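Local coordinates for protein CalS10 (Micromonospora echinospora, PDB 6UK5) that binds S-adenosylmethionine and probably transfers its methyl group to an amino pentose in the biosynthesis of calicheamicin, at residues A87-A90 with L91-R95; A103-M106 with R107-D110; G129-A132 with E133-A136. One frame throughout, in Å; residues are numbered along the deposited sequence.

Contact 1. Residues A87-A90 with L91-R95; sequences AMLA and LARHR
L89 sets its CG anti to the backbone N (chi1 -174°), while R93, one helical turn on, sets its CG anti to its carbonyl carbon (chi1 -67°) and bends at chi2. These choices bring the two side chains together on one flank of the helix, where they cross at a slant. L89 CD2 lies 4.0 Å from R93 NH2, and L89 CG sits over one face of the guanidinium, displaced toward its rim. This is apolar carbon against the flat of a charged group. The polar end of R93 is held by L101, whose carbonyl oxygen accepts from NH2. L89 also packs on A92, with L89 CD1 4.3 Å from A92 CB.

Both segments lie on helix 86-95 of the Rossmann-like methyltransferase domain. The helix is the crossover of a beta-alpha-beta unit, between strands 78-83 and 101-103. L89 and A92 turn to L101 of the second strand, and M88 touches the bound S-adenosylmethionine.

Backbone bonds join successive turns. A92 N gives to M88 O at 2.9 Å, R93 N to L89 O at 3.0 Å and H94 N to A90 O at 3.0 Å. The last is the straightest of the three, at 169°. L91 lies on another flank. Its CD1 comes within 4.1 Å of A90 CB, and the same side chain touches A23 of helix 20-32.

Contact 2. Residues A103-M106 with R107-D110; sequences AGDM and RTFD. With SAM (S-adenosylmethionine), chain D.
D105 sets its carboxylate against the NE and NH2 edge of the R107 guanidinium, and the two flat groups are turned 40° from one another. NE and NH2 each take one oxygen. R107 NE gives to D105 OD1 at 2.9 Å, close to the guanidinium plane. R107 NH2 gives to D105 OD2 at 2.7 Å, on the syn lone pair. The backbone R107 N also reaches D105 OD1, on the anti side and from the same face of the carboxylate as NE. The adenine amino group adds a further bond, with SAM N6 2.8 Å from D105 OD1. Three N-H groups, the backbone N and NE of R107 and N6 of the cofactor, converge on OD1 and would hold the carboxylate against rotation. D105 CG stands anti to the backbone N (chi1 -164°), which carries the acid toward the adenine. An alanine here removes both carboxylate oxygens, and would probably leave the R107 guanidinium without its mate and the adenine amino group without this acceptor.

M106 N gives to SAM N1 at 2.7 Å. M106 CE sits over the adenine face, 3.7 Å from SAM C6. D105 O accepts from both T108 N and F109 N, the latter at 2.9 Å, and so closes the turn. The F109 ring presents its edge to M106 O.

An acidic side chain on the adenine amino group, with the next backbone N-H on N1, is a familiar adenine-binding pattern of Rossmann-like methyltransferases, here in the loop after strand 101-103.

Contact 3. Residues G129-A132 with E133-A136; sequences GTVA and EMRA
T130 and E133 meet at the start of helix 131-143 through polar bonds. T130 is the N-cap. Its OG1 accepts from E133 N at 3.2 Å and so takes up one of the amide hydrogens of the first turn. The threonine places OG1 between its backbone N and carbonyl carbon (chi1 74°), which turns the oxygen to the helix. E133 reaches back past the cap residue to the backbone of G129, where G129 N gives to E133 OE1 at 3.0 Å. That oxygen is met nearly along its C-O axis. The E133 chain is extended beyond CG, and this gives it the length to span the turn. The two side chains cross obliquely, E133 CG near T130 OG1. The negative carboxylate beside the helix N terminus would probably be favoured by the helix dipole.

The helical backbone bonds follow. M134 N gives to T130 O at 3.3 Å, in the carbonyl plane. R135 N gives to V131 O and A136 N to A132 O, each at 3.1 Å. E133 N makes a further, weak bond to T130 O.

Apolar contacts come from V131. Its CG1 lies 3.8 Å from R135 CD and 4.2 Å from M134 CE. The R135 and V131 side chains cross at an angle, so that the arginine meets the valine at its CD.

V131, M134 and R135 all touch helix 220-229, through E222, A226 and A229. V131 and M134 also meet F218, in the loop before that helix. E133 touches L128, and its OE2 makes a long, weak ion pair with R107 NH1, in the loop between strands 101-103 and 115-120.

How the contacts relate
From the N terminus, contact 1 comes first, on helix 86-95, followed by contact 2 in the loop after strand 101-103 and contact 3 at the start of helix 131-143. They run in series; none nests or crosses. Contact 2 closes a tight turn, contact 3 a helix start, and contact 1 only successive helical turns. Contacts 1 and 2 meet by packing, L89 CD2 lying 3.8 Å from A103 N. Contacts 2 and 3 meet through the long, weak pair of R107 NH1 and E133 OE2. Contacts 1 and 3 stay apart, about 17 Å between nearest atoms. Contact 2, which binds the adenine, lies between the other two and touches each.

Contact 1. Residues A87-A90 with L91-R95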
loop_
_atom_site.group_PDB
_atom_site.type_symbol
_atom_site.label_atom_id
_atom_site.label_comp_id
_atom_site.label_asym_id
_atom_site.label_seq_id
_atom_site.Cartn_x
_atom_site.Cartn_y
_atom_site.Cartn_z
ATOM N N ALA A 87 23.247 -0.689 8.047
ATOM C CA ALA A 87 22.029 -1.481 7.937
ATOM C C ALA A 87 21.987 -2.234 6.616
ATOM O O ALA A 87 21.571 -3.396 6.570
ATOM C CB ALA A 87 20.800 -0.588 8.085
ATOM N N MET A 88 22.425 -1.594 5.531
ATOM C CA MET A 88 22.449 -2.292 4.251
ATOM C C MET A 88 23.595 -3.294 4.211
ATOM O O MET A 88 23.435 -4.409 3.700
ATOM C CB MET A 88 22.583 -1.291 3.100
ATOM C CG MET A 88 21.582 -0.145 3.155
ATOM S SD MET A 88 19.900 -0.615 2.696
ATOM C CE MET A 88 19.809 -0.180 0.965
ATOM N N LEU A 89 24.754 -2.915 4.753
ATOM C CA LEU A 89 25.884 -3.833 4.844
ATOM C C LEU A 89 25.601 -5.012 5.766
ATOM O O LEU A 89 26.223 -6.068 5.609
ATOM C CB LEU A 89 27.133 -3.076 5.294
ATOM C CG LEU A 89 28.429 -3.884 5.300
ATOM C CD1 LEU A 89 28.881 -4.158 3.881
ATOM C CD2 LEU A 89 29.503 -3.116 6.048
ATOM N N ALA A 90 24.682 -4.863 6.724
ATOM C CA ALA A 90 24.306 -5.995 7.564
ATOM C C ALA A 90 23.634 -7.077 6.728
ATOM O O ALA A 90 24.107 -8.217 6.658
ATOM C CB ALA A 90 23.384 -5.526 8.691
ATOM N N LEU A 91 22.518 -6.731 6.080
ATOM C CA LEU A 91 21.854 -7.692 5.205
ATOM C C LEU A 91 22.799 -8.173 4.114
ATOM O O LEU A 91 22.698 -9.320 3.667
ATOM C CB LEU A 91 20.569 -7.094 4.625
ATOM C CG LEU A 91 19.421 -6.899 5.633
ATOM C CD1 LEU A 91 19.765 -6.002 6.816
ATOM C CD2 LEU A 91 18.164 -6.386 4.927
ATOM N N ALA A 92 23.715 -7.310 3.667
ATOM C CA ALA A 92 24.688 -7.723 2.662
ATOM C C ALA A 92 25.485 -8.928 3.147
ATOM O O ALA A 92 25.607 -9.932 2.438
ATOM C CB ALA A 92 25.623 -6.558 2.329
ATOM N N ARG A 93 26.038 -8.845 4.362
ATOM C CA ARG A 93 26.744 -9.991 4.928
ATOM C C ARG A 93 25.812 -11.186 5.076
ATOM O O ARG A 93 26.186 -12.320 4.757
ATOM C CB ARG A 93 27.367 -9.623 6.275
ATOM C CG ARG A 93 28.487 -8.607 6.150
ATOM C CD ARG A 93 29.764 -9.099 6.811
ATOM N NE ARG A 93 30.834 -8.107 6.742
ATOM C CZ ARG A 93 30.842 -6.954 7.402
ATOM N NH1 ARG A 93 29.834 -6.628 8.199
ATOM N NH2 ARG A 93 31.867 -6.124 7.264
ATOM N N HIS A 94 24.595 -10.946 5.565
ATOM C CA HIS A 94 23.618 -12.018 5.716
ATOM C C HIS A 94 23.464 -12.795 4.413
ATOM O O HIS A 94 23.572 -14.026 4.391
ATOM C CB HIS A 94 22.284 -11.421 6.165
ATOM C CG HIS A 94 21.346 -12.411 6.781
ATOM N ND1 HIS A 94 21.321 -13.743 6.426
ATOM C CD2 HIS A 94 20.406 -12.260 7.744
ATOM C CE1 HIS A 94 20.399 -14.367 7.138
ATOM N NE2 HIS A 94 19.831 -13.491 7.945
ATOM N N ARG A 95 23.212 -12.083 3.312
ATOM C CA ARG A 95 23.031 -12.727 2.015
ATOM C C ARG A 95 24.326 -13.308 1.460
ATOM O O ARG A 95 24.269 -14.230 0.639
ATOM C CB ARG A 95 22.440 -11.699 1.038
ATOM C CG ARG A 95 22.809 -11.857 -0.439
ATOM C CD ARG A 95 22.671 -10.529 -1.171
ATOM N NE ARG A 95 21.355 -9.935 -0.968
ATOM C CZ ARG A 95 20.302 -10.157 -1.749
ATOM N NH1 ARG A 95 20.396 -10.958 -2.803
ATOM N NH2 ARG A 95 19.149 -9.570 -1.474
#

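Contact 2. Residues A103-M106 with R107-D110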
loop_
_atom_site.group_PDB
_atom_site.type_symbol
_atom_site.label_atom_id
_atom_site.label_comp_id
_atom_site.label_asym_id
_atom_site.label_seq_id
_atom_site.Cartn_x
_atom_site.Cartn_y
_atom_site.Cartn_z
ATOM N N ALA A 103 33.021 -1.750 5.533
ATOM C CA ALA A 103 32.347 -0.493 5.816
ATOM C C ALA A 103 33.277 0.634 5.396
ATOM O O ALA A 103 34.447 0.660 5.787
ATOM C CB ALA A 103 31.999 -0.377 7.299
ATOM N N GLY A 104 32.766 1.561 4.598
ATOM C CA GLY A 104 33.637 2.597 4.078
ATOM C C GLY A 104 32.852 3.680 3.380
ATOM O O GLY A 104 31.653 3.548 3.118
ATOM N N ASP A 105 33.563 4.761 3.083
ATOM C CA ASP A 105 33.035 5.876 2.316
ATOM C C ASP A 105 33.617 5.853 0.912
ATOM O O ASP A 105 34.835 5.745 0.734
ATOM C CB ASP A 105 33.346 7.209 2.998
ATOM C CG ASP A 105 32.495 8.345 2.465
ATOM O OD1 ASP A 105 32.324 8.432 1.229
ATOM O OD2 ASP A 105 31.991 9.147 3.281
ATOM N N MET A 106 32.733 5.950 -0.077
ATOM C CA MET A 106 33.147 5.981 -1.471
ATOM C C MET A 106 34.196 7.052 -1.733
ATOM O O MET A 106 35.090 6.854 -2.565
ATOM C CB MET A 106 31.904 6.248 -2.320
ATOM C CG MET A 106 32.030 5.987 -3.790
ATOM S SD MET A 106 30.479 6.318 -4.672
ATOM C CE MET A 106 29.330 6.789 -3.376
ATOM N N ARG A 107 34.117 8.183 -1.029
ATOM C CA ARG A 107 35.020 9.303 -1.271
ATOM C C ARG A 107 36.421 9.112 -0.693
ATOM O O ARG A 107 37.324 9.871 -1.062
ATOM C CB ARG A 107 34.404 10.597 -0.718
ATOM C CG ARG A 107 32.970 10.866 -1.191
ATOM C CD ARG A 107 32.203 11.821 -0.267
ATOM N NE ARG A 107 31.612 11.174 0.902
ATOM C CZ ARG A 107 30.659 11.719 1.656
ATOM N NH1 ARG A 107 30.187 12.928 1.369
ATOM N NH2 ARG A 107 30.177 11.060 2.702
ATOM N N THR A 108 36.632 8.140 0.197
ATOM C CA THR A 108 37.881 8.063 0.957
ATOM C C THR A 108 38.436 6.664 1.187
ATOM O O THR A 108 39.543 6.565 1.724
ATOM C CB THR A 108 37.736 8.757 2.324
ATOM O OG1 THR A 108 36.588 8.246 3.017
ATOM C CG2 THR A 108 37.676 10.271 2.174
ATOM N N PHE A 109 37.731 5.593 0.838
ATOM C CA PHE A 109 38.132 4.279 1.319
ATOM C C PHE A 109 39.517 3.908 0.790
ATOM O O PHE A 109 39.993 4.432 -0.222
ATOM C CB PHE A 109 37.118 3.213 0.894
ATOM C CG PHE A 109 37.135 2.903 -0.580
ATOM C CD1 PHE A 109 36.671 3.820 -1.508
ATOM C CD2 PHE A 109 37.596 1.677 -1.033
ATOM C CE1 PHE A 109 36.684 3.526 -2.863
ATOM C CE2 PHE A 109 37.605 1.378 -2.382
ATOM C CZ PHE A 109 37.150 2.304 -3.297
ATOM N N ASP A 110 40.166 2.991 1.504
ATOM C CA ASP A 110 41.444 2.431 1.079
ATOM C C ASP A 110 41.512 1.005 1.594
ATOM O O ASP A 110 41.447 0.781 2.807
ATOM C CB ASP A 110 42.624 3.251 1.603
ATOM C CG ASP A 110 43.950 2.785 1.040
ATOM O OD1 ASP A 110 44.024 1.643 0.541
ATOM O OD2 ASP A 110 44.919 3.568 1.097
HETATM N N SAM D . 24.423 -1.401 -5.640
HETATM C CA SAM D . 23.307 -1.074 -4.812
HETATM C C SAM D . 21.990 -1.747 -5.305
HETATM O O SAM D . 21.720 -1.694 -6.530
HETATM O OXT SAM D . 21.291 -2.289 -4.425
HETATM C CB SAM D . 23.128 0.450 -4.756
HETATM C CG SAM D . 22.313 0.778 -3.517
HETATM S SD SAM D . 21.663 2.438 -3.801
HETATM C CE SAM D . 20.279 2.448 -2.673
HETATM C "C5'" SAM D . 22.799 3.610 -2.964
HETATM C "C4'" SAM D . 23.744 3.070 -1.883
HETATM O "O4'" SAM D . 24.895 3.930 -1.808
HETATM C "C3'" SAM D . 23.142 3.019 -0.477
HETATM O "O3'" SAM D . 22.952 1.670 -0.056
HETATM C "C2'" SAM D . 24.178 3.726 0.420
HETATM O "O2'" SAM D . 24.495 2.956 1.574
HETATM C "C1'" SAM D . 25.395 3.877 -0.494
HETATM N N9 SAM D . 26.183 5.080 -0.260
HETATM C C8 SAM D . 25.763 6.384 -0.335
HETATM N N7 SAM D . 26.715 7.264 -0.152
HETATM C C5 SAM D . 27.845 6.490 0.051
HETATM C C6 SAM D . 29.195 6.818 0.280
HETATM N N6 SAM D . 29.646 8.071 0.397
HETATM N N1 SAM D . 30.078 5.804 0.398
HETATM C C2 SAM D . 29.631 4.548 0.304
HETATM N N3 SAM D . 28.384 4.116 0.103
HETATM C C4 SAM D . 27.535 5.142 -0.016
#

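Contact 3. Residues G129-A132 with E133-A136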
loop_
_atom_site.group_PDB
_atom_site.type_symbol
_atom_site.label_atom_id
_atom_site.label_comp_id
_atom_site.label_asym_id
_atom_site.label_seq_id
_atom_site.Cartn_x
_atom_site.Cartn_y
_atom_site.Cartn_z
ATOM N N GLY A 129 26.835 15.026 -3.008
ATOM C CA GLY A 129 26.162 16.301 -3.160
ATOM C C GLY A 129 26.823 17.267 -4.118
ATOM O O GLY A 129 26.156 18.148 -4.669
ATOM N N THR A 130 28.126 17.110 -4.338
ATOM C CA THR A 130 28.905 18.075 -5.098
ATOM C C THR A 130 29.772 17.360 -6.124
ATOM O O THR A 130 30.094 16.176 -5.985
ATOM C CB THR A 130 29.793 18.922 -4.174
ATOM O OG1 THR A 130 30.901 18.134 -3.722
ATOM C CG2 THR A 130 28.997 19.407 -2.969
ATOM N N VAL A 131 30.153 18.106 -7.164
ATOM C CA VAL A 131 31.032 17.566 -8.197
ATOM C C VAL A 131 32.383 17.180 -7.617
ATOM O O VAL A 131 33.000 16.202 -8.057
ATOM C CB VAL A 131 31.187 18.589 -9.341
ATOM C CG1 VAL A 131 32.286 18.156 -10.301
ATOM C CG2 VAL A 131 29.869 18.765 -10.081
ATOM N N ALA A 132 32.869 17.931 -6.627
ATOM C CA ALA A 132 34.148 17.597 -6.009
ATOM C C ALA A 132 34.098 16.241 -5.319
ATOM O O ALA A 132 35.097 15.514 -5.308
ATOM C CB ALA A 132 34.552 18.684 -5.012
ATOM N N GLU A 133 32.947 15.881 -4.747
ATOM C CA GLU A 133 32.838 14.601 -4.054
ATOM C C GLU A 133 32.836 13.445 -5.045
ATOM O O GLU A 133 33.511 12.431 -4.829
ATOM C CB GLU A 133 31.580 14.587 -3.185
ATOM C CG GLU A 133 31.687 15.489 -1.954
ATOM C CD GLU A 133 30.470 15.409 -1.047
ATOM O OE1 GLU A 133 29.430 14.872 -1.483
ATOM O OE2 GLU A 133 30.548 15.887 0.104
ATOM N N MET A 134 32.089 13.581 -6.142
ATOM C CA MET A 134 32.080 12.542 -7.166
ATOM C C MET A 134 33.472 12.328 -7.746
ATOM O O MET A 134 33.868 11.190 -8.022
ATOM C CB MET A 134 31.089 12.914 -8.266
ATOM C CG MET A 134 31.112 11.999 -9.484
ATOM S SD MET A 134 32.303 12.545 -10.732
ATOM C CE MET A 134 31.595 14.114 -11.220
ATOM N N ARG A 135 34.230 13.409 -7.941
ATOM C CA ARG A 135 35.580 13.268 -8.475
ATOM C C ARG A 135 36.498 12.556 -7.491
ATOM O O ARG A 135 37.389 11.806 -7.908
ATOM C CB ARG A 135 36.152 14.637 -8.837
ATOM C CG ARG A 135 35.441 15.322 -9.993
ATOM C CD ARG A 135 35.835 16.787 -10.094
ATOM N NE ARG A 135 37.279 16.948 -10.259
ATOM C CZ ARG A 135 37.906 17.073 -11.428
ATOM N NH1 ARG A 135 37.226 17.056 -12.568
ATOM N NH2 ARG A 135 39.226 17.213 -11.453
ATOM N N ALA A 136 36.305 12.777 -6.190
ATOM C CA ALA A 136 37.064 12.022 -5.200
ATOM C C ALA A 136 36.662 10.555 -5.211
ATOM O O ALA A 136 37.520 9.667 -5.144
ATOM C CB ALA A 136 36.856 12.623 -3.810
#